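Local coordinates for leucine-rich repeat protein (Bacteroides thetaiotaomicron, PDB 4ECN) that is of unknown function but, as an extracellular leucine-rich repeat protein with DUF4458 domains, probably binds other proteins, at residues A[564-578]-A[588-600]. Sequence-based numbering, arbitrary orientation.
Sequences PASASLQKMVKLGLL and LEAFGTNVKLTDL
Gly576 O accepts two successive backbone N-H groups from the neighbouring coil: Thr598 N at 2.8 Å, in the carbonyl plane on a lone pair, and Asp599 N at 3.1 Å, nearly along the C=O axis. The next rung is Leu578 N to Asp599 O, with the donor above the carbonyl plane. Just before this ladder, a water takes the N-H of Lys596 and donates to both Val573 O and Leu575 O, joining the loop before strand 577-579 to the neighbouring coil. Strands 577-579 and 596-601, which run parallel, are adjacent members of the long sheet of a leucine-rich repeat solenoid; Leu577 and Asp599 occupy one sheet face, Leu578 and Leu600 the other. Behind the latter face lies Phe591, whose CG is anti to its carbonyl carbon (chi1 -70°), a turn that carries the ring back between the coils. Leu569 CD1 lies over one ring face, offset toward the rim, while Leu575 CD2 reaches CE1 of Phe591 at 3.6 Å and Leu578 CD2 reaches CE2 at 3.7 Å, both obliquely. Phe614 of the following coil meets this ring edge-to-face. At the far end, helix 566-569 is tied by its first turn: Ser566 N bonds Glu589 OE1 on the anti side of the carboxylate, whose OE2 goes to His587. OG of Ser566, anti to the backbone N (chi1 177°), donates to Ala590 O at 2.8 Å, from above the carbonyl plane, and accepts a nearly straight bond from Gln570 NE2 (171°). An alanine in place of Ser566 would remove that hydroxyl, probably costing Ala590 O this donor and letting the Gln570 amide turn. The CG of Gln570 also rests against Phe591 O, 3.3 Å away.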
loop_
_atom_site.group_PDB
_atom_site.type_symbol
_atom_site.label_atom_id
_atom_site.label_comp_id
_atom_site.label_asym_id
_atom_site.label_seq_id
_atom_site.Cartn_x
_atom_site.Cartn_y
_atom_site.Cartn_z
ATOM N N PRO A 564 27.718 8.377 1.732
ATOM C CA PRO A 564 28.957 7.581 1.719
ATOM C C PRO A 564 30.045 8.188 0.837
ATOM O O PRO A 564 29.738 8.989 -0.032
ATOM C CB PRO A 564 28.495 6.241 1.119
ATOM C CG PRO A 564 27.044 6.152 1.407
ATOM C CD PRO A 564 26.563 7.566 1.286
ATOM N N ALA A 565 31.313 7.788 1.047
ATOM C CA ALA A 565 32.480 8.204 0.268
ATOM C C ALA A 565 32.203 8.094 -1.229
ATOM O O ALA A 565 31.621 7.095 -1.676
ATOM C CB ALA A 565 33.671 7.341 0.639
ATOM N N SER A 566 32.575 9.141 -1.993
ATOM C CA SER A 566 32.347 9.211 -3.438
ATOM C C SER A 566 32.832 7.944 -4.170
ATOM O O SER A 566 32.080 7.392 -4.971
ATOM C CB SER A 566 33.039 10.428 -4.028
ATOM O OG SER A 566 32.874 10.439 -5.431
ATOM N N ALA A 567 34.040 7.451 -3.840
ATOM C CA ALA A 567 34.641 6.276 -4.476
ATOM C C ALA A 567 33.732 5.037 -4.403
ATOM O O ALA A 567 33.883 4.122 -5.224
ATOM C CB ALA A 567 35.975 5.969 -3.830
ATOM N N SER A 568 32.789 5.016 -3.439
ATOM C CA SER A 568 31.874 3.899 -3.241
ATOM C C SER A 568 30.605 4.144 -4.016
ATOM O O SER A 568 30.146 3.252 -4.722
ATOM C CB SER A 568 31.590 3.697 -1.757
ATOM O OG SER A 568 32.780 3.339 -1.062
ATOM N N LEU A 569 30.079 5.381 -3.955
ATOM C CA LEU A 569 28.879 5.817 -4.671
ATOM C C LEU A 569 29.076 5.731 -6.193
ATOM O O LEU A 569 28.110 5.503 -6.919
ATOM C CB LEU A 569 28.508 7.251 -4.263
ATOM C CG LEU A 569 28.063 7.467 -2.808
ATOM C CD1 LEU A 569 27.593 8.888 -2.597
ATOM C CD2 LEU A 569 26.928 6.509 -2.406
ATOM N N GLN A 570 30.324 5.875 -6.665
ATOM C CA GLN A 570 30.719 5.756 -8.072
ATOM C C GLN A 570 30.531 4.325 -8.594
ATOM O O GLN A 570 30.345 4.146 -9.796
ATOM C CB GLN A 570 32.190 6.169 -8.252
ATOM C CG GLN A 570 32.481 7.651 -8.012
ATOM C CD GLN A 570 33.946 7.996 -8.161
ATOM O OE1 GLN A 570 34.678 7.412 -8.960
ATOM N NE2 GLN A 570 34.393 9.007 -7.446
ATOM N N LYS A 571 30.606 3.305 -7.700
ATOM C CA LYS A 571 30.458 1.889 -8.056
ATOM C C LYS A 571 29.005 1.570 -8.461
ATOM O O LYS A 571 28.783 0.606 -9.201
ATOM C CB LYS A 571 30.902 0.970 -6.909
ATOM C CG LYS A 571 32.350 1.197 -6.459
ATOM C CD LYS A 571 32.780 0.264 -5.327
ATOM C CE LYS A 571 34.102 0.678 -4.728
ATOM N NZ LYS A 571 34.497 -0.171 -3.572
HETATM N N MSE A 572 28.028 2.397 -8.021
HETATM C CA MSE A 572 26.599 2.232 -8.333
HETATM C C MSE A 572 26.330 2.729 -9.762
HETATM O O MSE A 572 25.558 3.662 -9.999
HETATM C CB MSE A 572 25.730 2.972 -7.308
HETATM C CG MSE A 572 26.003 2.575 -5.876
HETATM SE SE MSE A 572 24.534 3.145 -4.771
HETATM C CE MSE A 572 23.455 1.592 -4.902
ATOM N N VAL A 573 26.978 2.061 -10.705
ATOM C CA VAL A 573 27.042 2.317 -12.132
ATOM C C VAL A 573 25.638 2.320 -12.790
ATOM O O VAL A 573 25.416 3.143 -13.679
ATOM C CB VAL A 573 27.980 1.232 -12.732
ATOM C CG1 VAL A 573 27.562 0.781 -14.129
ATOM C CG2 VAL A 573 29.425 1.715 -12.721
ATOM N N LYS A 574 24.715 1.437 -12.367
ATOM C CA LYS A 574 23.411 1.344 -13.013
ATOM C C LYS A 574 22.308 2.104 -12.274
ATOM O O LYS A 574 21.134 1.856 -12.558
ATOM C CB LYS A 574 22.988 -0.122 -13.153
ATOM C CG LYS A 574 23.744 -0.879 -14.231
ATOM C CD LYS A 574 23.230 -2.303 -14.419
ATOM C CE LYS A 574 21.909 -2.411 -15.150
ATOM N NZ LYS A 574 21.420 -3.818 -15.179
ATOM N N LEU A 575 22.648 3.054 -11.381
ATOM C CA LEU A 575 21.631 3.788 -10.623
ATOM C C LEU A 575 20.901 4.770 -11.550
ATOM O O LEU A 575 21.533 5.372 -12.426
ATOM C CB LEU A 575 22.262 4.511 -9.422
ATOM C CG LEU A 575 21.305 5.187 -8.422
ATOM C CD1 LEU A 575 20.542 4.160 -7.590
ATOM C CD2 LEU A 575 22.064 6.094 -7.492
ATOM N N GLY A 576 19.577 4.869 -11.362
ATOM C CA GLY A 576 18.673 5.693 -12.157
ATOM C C GLY A 576 17.650 6.467 -11.355
ATOM O O GLY A 576 17.098 7.445 -11.861
ATOM N N LEU A 577 17.377 6.050 -10.099
ATOM C CA LEU A 577 16.439 6.757 -9.204
ATOM C C LEU A 577 17.025 6.841 -7.825
ATOM O O LEU A 577 17.460 5.828 -7.287
ATOM C CB LEU A 577 15.046 6.088 -9.147
ATOM C CG LEU A 577 13.973 6.754 -8.278
ATOM C CD1 LEU A 577 12.608 6.486 -8.824
ATOM C CD2 LEU A 577 14.062 6.323 -6.811
ATOM N N LEU A 578 16.977 8.031 -7.227
ATOM C CA LEU A 578 17.457 8.237 -5.874
ATOM C C LEU A 578 16.531 9.184 -5.136
ATOM O O LEU A 578 16.328 10.306 -5.587
ATOM C CB LEU A 578 18.892 8.759 -5.869
ATOM C CG LEU A 578 19.479 9.038 -4.511
ATOM C CD1 LEU A 578 19.761 7.744 -3.761
ATOM C CD2 LEU A 578 20.736 9.845 -4.643
ATOM N N LEU A 588 26.885 16.014 0.885
ATOM C CA LEU A 588 26.795 15.179 -0.322
ATOM C C LEU A 588 28.159 14.747 -0.852
ATOM O O LEU A 588 29.145 15.484 -0.746
ATOM C CB LEU A 588 26.077 15.920 -1.467
ATOM C CG LEU A 588 24.614 16.289 -1.312
ATOM C CD1 LEU A 588 24.148 17.048 -2.509
ATOM C CD2 LEU A 588 23.754 15.085 -1.139
ATOM N N GLU A 589 28.196 13.577 -1.481
ATOM C CA GLU A 589 29.374 13.054 -2.174
ATOM C C GLU A 589 28.942 12.768 -3.590
ATOM O O GLU A 589 27.786 12.421 -3.805
ATOM C CB GLU A 589 29.963 11.826 -1.469
ATOM C CG GLU A 589 30.639 12.143 -0.144
ATOM C CD GLU A 589 32.118 12.464 -0.202
ATOM O OE1 GLU A 589 32.841 11.809 -0.985
ATOM O OE2 GLU A 589 32.574 13.288 0.621
ATOM N N ALA A 590 29.815 12.957 -4.559
ATOM C CA ALA A 590 29.405 12.763 -5.945
ATOM C C ALA A 590 29.376 11.284 -6.356
ATOM O O ALA A 590 30.111 10.471 -5.798
ATOM C CB ALA A 590 30.346 13.519 -6.863
ATOM N N PHE A 591 28.498 10.960 -7.327
ATOM C CA PHE A 591 28.382 9.677 -8.030
ATOM C C PHE A 591 29.279 9.683 -9.265
ATOM O O PHE A 591 29.781 8.648 -9.708
ATOM C CB PHE A 591 26.928 9.405 -8.450
ATOM C CG PHE A 591 25.977 9.101 -7.333
ATOM C CD1 PHE A 591 25.835 7.806 -6.854
ATOM C CD2 PHE A 591 25.189 10.097 -6.787
ATOM C CE1 PHE A 591 24.957 7.522 -5.802
ATOM C CE2 PHE A 591 24.301 9.812 -5.747
ATOM C CZ PHE A 591 24.194 8.528 -5.257
ATOM N N GLY A 592 29.437 10.879 -9.819
ATOM C CA GLY A 592 30.188 11.106 -11.037
ATOM C C GLY A 592 29.226 11.214 -12.193
ATOM O O GLY A 592 28.074 10.781 -12.090
ATOM N N THR A 593 29.714 11.762 -13.309
ATOM C CA THR A 593 28.953 12.017 -14.539
ATOM C C THR A 593 28.653 10.718 -15.330
ATOM O O THR A 593 27.922 10.768 -16.314
ATOM C CB THR A 593 29.746 12.996 -15.394
ATOM O OG1 THR A 593 31.065 12.461 -15.608
ATOM C CG2 THR A 593 29.832 14.382 -14.739
ATOM N N ASN A 594 29.198 9.570 -14.899
ATOM C CA ASN A 594 28.962 8.270 -15.524
ATOM C C ASN A 594 27.687 7.628 -14.966
ATOM O O ASN A 594 27.205 6.630 -15.514
ATOM C CB ASN A 594 30.176 7.343 -15.336
ATOM C CG ASN A 594 31.297 7.593 -16.333
ATOM O OD1 ASN A 594 31.216 8.441 -17.251
ATOM N ND2 ASN A 594 32.366 6.833 -16.196
ATOM N N VAL A 595 27.154 8.199 -13.868
ATOM C CA VAL A 595 25.905 7.780 -13.253
ATOM C C VAL A 595 24.833 8.717 -13.806
ATOM O O VAL A 595 24.828 9.918 -13.502
ATOM C CB VAL A 595 25.952 7.725 -11.711
ATOM C CG1 VAL A 595 24.560 7.514 -11.121
ATOM C CG2 VAL A 595 26.908 6.640 -11.234
ATOM N N LYS A 596 23.978 8.159 -14.689
ATOM C CA LYS A 596 22.887 8.841 -15.379
ATOM C C LYS A 596 21.561 8.595 -14.628
ATOM O O LYS A 596 21.011 7.487 -14.676
ATOM C CB LYS A 596 22.803 8.359 -16.852
ATOM C CG LYS A 596 24.093 8.490 -17.672
ATOM C CD LYS A 596 24.343 9.905 -18.188
ATOM C CE LYS A 596 25.689 10.083 -18.851
ATOM N NZ LYS A 596 25.853 11.467 -19.381
ATOM N N LEU A 597 21.059 9.631 -13.926
ATOM C CA LEU A 597 19.809 9.541 -13.174
ATOM C C LEU A 597 18.630 10.073 -13.951
ATOM O O LEU A 597 18.728 11.126 -14.565
ATOM C CB LEU A 597 19.884 10.306 -11.834
ATOM C CG LEU A 597 20.763 9.756 -10.681
ATOM C CD1 LEU A 597 20.421 10.442 -9.389
ATOM C CD2 LEU A 597 20.526 8.288 -10.427
ATOM N N THR A 598 17.485 9.378 -13.867
ATOM C CA THR A 598 16.208 9.809 -14.454
ATOM C C THR A 598 15.443 10.558 -13.391
ATOM O O THR A 598 14.717 11.513 -13.692
ATOM C CB THR A 598 15.387 8.632 -15.012
ATOM O OG1 THR A 598 16.194 7.787 -15.850
ATOM C CG2 THR A 598 14.175 9.096 -15.772
ATOM N N ASP A 599 15.618 10.128 -12.130
ATOM C CA ASP A 599 14.927 10.733 -11.008
ATOM C C ASP A 599 15.870 10.990 -9.876
ATOM O O ASP A 599 16.664 10.130 -9.506
ATOM C CB ASP A 599 13.762 9.841 -10.538
ATOM C CG ASP A 599 12.507 9.956 -11.392
ATOM O OD1 ASP A 599 11.793 10.988 -11.265
ATOM O OD2 ASP A 599 12.200 8.987 -12.141
ATOM N N LEU A 600 15.764 12.183 -9.305
ATOM C CA LEU A 600 16.567 12.590 -8.160
ATOM C C LEU A 600 15.703 13.470 -7.299
ATOM O O LEU A 600 15.179 14.472 -7.783
ATOM C CB LEU A 600 17.874 13.281 -8.601
ATOM C CG LEU A 600 18.779 13.842 -7.520
ATOM C CD1 LEU A 600 19.341 12.746 -6.628
ATOM C CD2 LEU A 600 19.872 14.697 -8.131
HETATM O O HOH W 1 23.850 5.410 -14.401
#